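Long-range contact in ATP-dependent DNA helicase uvsW (PDB 1RIF), which couples ATP hydrolysis to 3'-5' unwinding of duplex DNA and drives branch migration in recombination-dependent repair and the handling of stalled replication forks in phage T4: residues A[121-135]-A[270-282]. The protein carries 1 engineered substitution. Residues are numbered along the deposited sequence; the frame is centred on the assembly and turned at random.
Sequences AVFEGLVNRRRILNL and MQYVGMFGEIFKP
Strands 130-133 and 278-280 pair in parallel, their short axes crossing at -47°, with Ile132 beside Ile279 and Leu133 beside Phe280. Three backbone bonds join them: Ile132 N to Glu278 O (2.8 Å), Phe280 N to Ile132 O (2.7 Å) and Asn134 N to Phe280 O (2.7 Å). On one face, the Phe280 ring packs against helix 116-128, its CG anti to the backbone N (chi1 165°). Glu124 CG sits over that ring in a CH-pi contact, 3.4 Å from the centroid, while Leu133 CD2 and Ala121 CA approach it obliquely. The Glu124 carboxylate stays over the CG/CD1 side of the ring, where Arg131 NH1 donates a long, bent salt-bridging bond (3.3 Å) to the syn lone pair of Glu124 OE1. Glu278 OE1 adds only a long ion pair to Arg131 NH2, well out of the guanidinium plane. The other face is mainly apolar: Ile132 and Ile279 lie side by side, Ile132 CD1 3.7 Å from Ile279 CG1, and Ile132 CG1 meets Phe276 CB at the end of helix 269-276 and the buried, partnerless Gly277 O. In this RecA-like, ATP-binding domain of the SF2 helicase, strand 278-280 edges the fragment's parallel sheet; strand 130-133, flanked on its other side by 254-258, leads into the predicted ATP-binding loop at Leu135.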
loop_
_atom_site.group_PDB
_atom_site.type_symbol
_atom_site.label_atom_id
_atom_site.label_comp_id
_atom_site.label_asym_id
_atom_site.label_seq_id
_atom_site.Cartn_x
_atom_site.Cartn_y
_atom_site.Cartn_z
ATOM N N ALA A 121 -9.612 9.861 -7.930
ATOM C CA ALA A 121 -8.954 8.839 -7.113
ATOM C C ALA A 121 -7.467 8.709 -7.465
ATOM O O ALA A 121 -6.606 8.674 -6.572
ATOM C CB ALA A 121 -9.655 7.497 -7.294
ATOM N N VAL A 122 -7.171 8.636 -8.764
ATOM C CA VAL A 122 -5.793 8.519 -9.234
ATOM C C VAL A 122 -4.979 9.743 -8.824
ATOM O O VAL A 122 -3.854 9.616 -8.338
ATOM C CB VAL A 122 -5.733 8.366 -10.777
ATOM C CG1 VAL A 122 -4.298 8.516 -11.261
ATOM C CG2 VAL A 122 -6.280 7.007 -11.189
ATOM N N PHE A 123 -5.550 10.929 -9.017
ATOM C CA PHE A 123 -4.866 12.165 -8.656
ATOM C C PHE A 123 -4.588 12.218 -7.149
ATOM O O PHE A 123 -3.483 12.565 -6.727
ATOM C CB PHE A 123 -5.698 13.378 -9.071
ATOM C CG PHE A 123 -5.042 14.692 -8.747
ATOM C CD1 PHE A 123 -3.922 15.118 -9.459
ATOM C CD2 PHE A 123 -5.522 15.486 -7.707
ATOM C CE1 PHE A 123 -3.288 16.304 -9.141
ATOM C CE2 PHE A 123 -4.894 16.680 -7.378
ATOM C CZ PHE A 123 -3.775 17.091 -8.095
ATOM N N GLU A 124 -5.597 11.879 -6.347
ATOM C CA GLU A 124 -5.476 11.866 -4.887
ATOM C C GLU A 124 -4.352 10.938 -4.433
ATOM O O GLU A 124 -3.573 11.276 -3.532
ATOM C CB GLU A 124 -6.780 11.373 -4.248
ATOM C CG GLU A 124 -7.591 12.431 -3.535
ATOM C CD GLU A 124 -6.951 12.904 -2.240
ATOM O OE1 GLU A 124 -6.748 12.079 -1.322
ATOM O OE2 GLU A 124 -6.658 14.113 -2.144
ATOM N N GLY A 125 -4.293 9.764 -5.058
ATOM C CA GLY A 125 -3.291 8.771 -4.710
ATOM C C GLY A 125 -1.881 9.177 -5.058
ATOM O O GLY A 125 -0.974 9.077 -4.226
ATOM N N LEU A 126 -1.695 9.644 -6.289
ATOM C CA LEU A 126 -0.383 10.065 -6.748
ATOM C C LEU A 126 0.213 11.196 -5.915
ATOM O O LEU A 126 1.341 11.090 -5.443
ATOM C CB LEU A 126 -0.451 10.478 -8.217
ATOM C CG LEU A 126 -0.744 9.335 -9.195
ATOM C CD1 LEU A 126 -0.686 9.867 -10.627
ATOM C CD2 LEU A 126 0.261 8.202 -8.997
ATOM N N VAL A 127 -0.543 12.276 -5.736
ATOM C CA VAL A 127 -0.072 13.420 -4.959
ATOM C C VAL A 127 0.348 13.042 -3.533
ATOM O O VAL A 127 1.433 13.412 -3.065
ATOM C CB VAL A 127 -1.154 14.506 -4.861
ATOM C CG1 VAL A 127 -0.698 15.605 -3.925
ATOM C CG2 VAL A 127 -1.437 15.076 -6.230
ATOM N N ASN A 128 -0.516 12.294 -2.856
ATOM C CA ASN A 128 -0.267 11.889 -1.484
ATOM C C ASN A 128 0.564 10.621 -1.308
ATOM O O ASN A 128 0.851 10.217 -0.183
ATOM C CB ASN A 128 -1.605 11.783 -0.767
ATOM C CG ASN A 128 -2.343 13.099 -0.758
ATOM O OD1 ASN A 128 -1.953 14.031 -0.056
ATOM N ND2 ASN A 128 -3.399 13.196 -1.562
ATOM N N ARG A 129 0.955 10.005 -2.422
ATOM C CA ARG A 129 1.805 8.811 -2.406
ATOM C C ARG A 129 1.183 7.512 -1.900
ATOM O O ARG A 129 1.397 6.457 -2.498
ATOM C CB ARG A 129 3.089 9.080 -1.600
ATOM C CG ARG A 129 4.327 9.441 -2.425
ATOM C CD ARG A 129 4.168 10.774 -3.128
ATOM N NE ARG A 129 5.347 11.177 -3.906
ATOM C CZ ARG A 129 6.487 11.646 -3.393
ATOM N NH1 ARG A 129 6.646 11.782 -2.080
ATOM N NH2 ARG A 129 7.462 12.020 -4.204
ATOM N N ARG A 130 0.431 7.569 -0.803
ATOM C CA ARG A 130 -0.164 6.349 -0.268
ATOM C C ARG A 130 -1.521 6.589 0.376
ATOM O O ARG A 130 -1.646 7.420 1.274
ATOM C CB ARG A 130 0.807 5.699 0.734
ATOM C CG ARG A 130 1.153 6.566 1.945
ATOM C CD ARG A 130 2.455 6.124 2.616
ATOM N NE ARG A 130 3.624 6.393 1.780
ATOM C CZ ARG A 130 4.119 7.608 1.529
ATOM N NH1 ARG A 130 3.557 8.693 2.054
ATOM N NH2 ARG A 130 5.179 7.740 0.734
ATOM N N ARG A 131 -2.533 5.855 -0.094
ATOM C CA ARG A 131 -3.897 5.974 0.414
ATOM C C ARG A 131 -4.677 4.670 0.319
ATOM O O ARG A 131 -4.307 3.748 -0.411
ATOM C CB ARG A 131 -4.708 6.998 -0.395
ATOM C CG ARG A 131 -4.152 8.388 -0.467
ATOM C CD ARG A 131 -4.836 9.316 0.513
ATOM N NE ARG A 131 -3.848 9.997 1.348
ATOM C CZ ARG A 131 -3.957 11.249 1.771
ATOM N NH1 ARG A 131 -5.018 11.975 1.432
ATOM N NH2 ARG A 131 -3.004 11.775 2.534
ATOM N N ILE A 132 -5.767 4.611 1.076
ATOM C CA ILE A 132 -6.677 3.485 1.003
ATOM C C ILE A 132 -7.761 4.159 0.179
ATOM O O ILE A 132 -8.428 5.074 0.657
ATOM C CB ILE A 132 -7.291 3.080 2.348
ATOM C CG1 ILE A 132 -6.279 2.306 3.194
ATOM C CG2 ILE A 132 -8.510 2.216 2.102
ATOM C CD1 ILE A 132 -6.823 1.922 4.555
ATOM N N LEU A 133 -7.897 3.737 -1.071
ATOM C CA LEU A 133 -8.884 4.310 -1.957
ATOM C C LEU A 133 -10.185 3.570 -1.707
ATOM O O LEU A 133 -10.340 2.409 -2.088
ATOM C CB LEU A 133 -8.427 4.157 -3.407
ATOM C CG LEU A 133 -7.050 4.756 -3.696
ATOM C CD1 LEU A 133 -6.667 4.455 -5.132
ATOM C CD2 LEU A 133 -7.065 6.261 -3.432
ATOM N N ASN A 134 -11.111 4.253 -1.048
ATOM C CA ASN A 134 -12.392 3.666 -0.707
ATOM C C ASN A 134 -13.429 3.858 -1.814
ATOM O O ASN A 134 -14.222 4.797 -1.774
ATOM C CB ASN A 134 -12.874 4.279 0.610
ATOM C CG ASN A 134 -14.168 3.669 1.098
ATOM O OD1 ASN A 134 -14.410 2.478 0.914
ATOM N ND2 ASN A 134 -15.004 4.480 1.740
ATOM N N LEU A 135 -13.416 2.971 -2.809
ATOM C CA LEU A 135 -14.369 3.056 -3.912
ATOM C C LEU A 135 -15.051 1.721 -4.140
ATOM O O LEU A 135 -14.435 0.671 -3.971
ATOM C CB LEU A 135 -13.679 3.484 -5.214
ATOM C CG LEU A 135 -12.323 4.174 -5.132
ATOM C CD1 LEU A 135 -11.246 3.112 -5.007
ATOM C CD2 LEU A 135 -12.087 4.997 -6.381
ATOM N N MET A 270 -5.978 -0.251 12.169
ATOM C CA MET A 270 -4.730 0.470 12.340
ATOM C C MET A 270 -3.574 -0.041 11.465
ATOM O O MET A 270 -2.782 0.756 10.963
ATOM C CB MET A 270 -4.345 0.429 13.818
ATOM C CG MET A 270 -3.276 1.408 14.224
ATOM S SD MET A 270 -3.247 1.635 16.012
ATOM C CE MET A 270 -3.724 3.376 16.149
ATOM N N GLN A 271 -3.468 -1.351 11.266
ATOM C CA GLN A 271 -2.371 -1.846 10.447
ATOM C C GLN A 271 -2.636 -1.820 8.948
ATOM O O GLN A 271 -1.748 -2.132 8.156
ATOM C CB GLN A 271 -1.912 -3.245 10.889
ATOM C CG GLN A 271 -2.914 -4.351 10.783
ATOM C CD GLN A 271 -2.295 -5.712 11.105
ATOM O OE1 GLN A 271 -3.011 -6.679 11.363
ATOM N NE2 GLN A 271 -0.959 -5.791 11.077
ATOM N N TYR A 272 -3.848 -1.440 8.552
ATOM C CA TYR A 272 -4.153 -1.338 7.133
ATOM C C TYR A 272 -3.752 0.069 6.707
ATOM O O TYR A 272 -3.270 0.269 5.596
ATOM C CB TYR A 272 -5.640 -1.615 6.851
ATOM C CG TYR A 272 -6.029 -3.068 7.082
ATOM C CD1 TYR A 272 -6.251 -3.554 8.373
ATOM C CD2 TYR A 272 -6.110 -3.973 6.018
ATOM C CE1 TYR A 272 -6.537 -4.903 8.602
ATOM C CE2 TYR A 272 -6.397 -5.324 6.235
ATOM C CZ TYR A 272 -6.607 -5.781 7.534
ATOM O OH TYR A 272 -6.868 -7.117 7.773
ATOM N N VAL A 273 -3.924 1.047 7.594
ATOM C CA VAL A 273 -3.524 2.413 7.263
ATOM C C VAL A 273 -2.006 2.503 7.420
ATOM O O VAL A 273 -1.351 3.328 6.789
ATOM C CB VAL A 273 -4.216 3.467 8.168
ATOM C CG1 VAL A 273 -5.707 3.190 8.233
ATOM C CG2 VAL A 273 -3.619 3.460 9.538
ATOM N N GLY A 274 -1.453 1.633 8.261
ATOM C CA GLY A 274 -0.014 1.606 8.453
ATOM C C GLY A 274 0.653 1.042 7.208
ATOM O O GLY A 274 1.781 1.391 6.881
ATOM N N MET A 275 -0.060 0.170 6.502
ATOM C CA MET A 275 0.456 -0.450 5.289
ATOM C C MET A 275 0.069 0.304 4.016
ATOM O O MET A 275 0.845 0.344 3.066
ATOM C CB MET A 275 -0.046 -1.893 5.184
ATOM C CG MET A 275 0.292 -2.598 3.866
ATOM S SD MET A 275 2.068 -2.834 3.596
ATOM C CE MET A 275 2.098 -4.416 2.770
ATOM N N PHE A 276 -1.117 0.910 4.005
ATOM C CA PHE A 276 -1.608 1.608 2.819
ATOM C C PHE A 276 -1.837 3.123 2.864
ATOM O O PHE A 276 -2.115 3.724 1.829
ATOM C CB PHE A 276 -2.915 0.953 2.358
ATOM C CG PHE A 276 -2.763 -0.476 1.939
ATOM C CD1 PHE A 276 -3.259 -1.502 2.737
ATOM C CD2 PHE A 276 -2.101 -0.800 0.755
ATOM C CE1 PHE A 276 -3.095 -2.831 2.370
ATOM C CE2 PHE A 276 -1.930 -2.122 0.377
ATOM C CZ PHE A 276 -2.425 -3.145 1.185
ATOM N N GLY A 277 -1.745 3.741 4.036
ATOM C CA GLY A 277 -1.974 5.175 4.122
ATOM C C GLY A 277 -3.390 5.537 4.545
ATOM O O GLY A 277 -4.248 4.666 4.722
ATOM N N GLU A 278 -3.646 6.829 4.705
ATOM C CA GLU A 278 -4.970 7.288 5.109
ATOM C C GLU A 278 -6.053 6.943 4.100
ATOM O O GLU A 278 -5.784 6.779 2.908
ATOM C CB GLU A 278 -4.969 8.797 5.353
ATOM C CG GLU A 278 -4.658 9.166 6.784
ATOM C CD GLU A 278 -3.383 9.962 6.911
ATOM O OE1 GLU A 278 -3.312 11.057 6.312
ATOM O OE2 GLU A 278 -2.454 9.496 7.611
ATOM N N ILE A 279 -7.281 6.847 4.590
ATOM C CA ILE A 279 -8.426 6.504 3.762
ATOM C C ILE A 279 -8.944 7.685 2.953
ATOM O O ILE A 279 -8.974 8.813 3.437
ATOM C CB ILE A 279 -9.571 5.977 4.633
ATOM C CG1 ILE A 279 -9.118 4.715 5.371
ATOM C CG2 ILE A 279 -10.800 5.730 3.781
ATOM C CD1 ILE A 279 -10.108 4.203 6.405
ATOM N N PHE A 280 -9.349 7.415 1.716
ATOM C CA PHE A 280 -9.896 8.441 0.835
ATOM C C PHE A 280 -11.159 7.937 0.140
ATOM O O PHE A 280 -11.122 6.927 -0.565
ATOM C CB PHE A 280 -8.884 8.848 -0.234
ATOM C CG PHE A 280 -9.492 9.631 -1.376
ATOM C CD1 PHE A 280 -9.960 10.931 -1.182
ATOM C CD2 PHE A 280 -9.626 9.056 -2.640
ATOM C CE1 PHE A 280 -10.553 11.641 -2.229
ATOM C CE2 PHE A 280 -10.217 9.758 -3.690
ATOM C CZ PHE A 280 -10.680 11.049 -3.484
ATOM N N LYS A 281 -12.274 8.640 0.345
ATOM C CA LYS A 281 -13.532 8.270 -0.298
ATOM C C LYS A 281 -13.950 9.359 -1.278
ATOM O O LYS A 281 -14.168 10.502 -0.880
ATOM C CB LYS A 281 -14.645 8.059 0.732
ATOM C CG LYS A 281 -15.948 7.598 0.087
ATOM C CD LYS A 281 -16.989 7.143 1.093
ATOM C CE LYS A 281 -18.183 6.520 0.366
ATOM N NZ LYS A 281 -19.207 5.957 1.297
ATOM N N PRO A 282 -14.069 9.017 -2.574
ATOM C CA PRO A 282 -14.459 9.945 -3.643
ATOM C C PRO A 282 -15.940 10.342 -3.607
ATOM O O PRO A 282 -16.587 10.098 -2.565
ATOM C CB PRO A 282 -14.086 9.177 -4.908
ATOM C CG PRO A 282 -14.407 7.773 -4.523
ATOM C CD PRO A 282 -13.816 7.672 -3.128
ATOM O OXT PRO A 282 -16.429 10.908 -4.614
HETATM O O HOH W 1 -1.862 8.382 4.082
#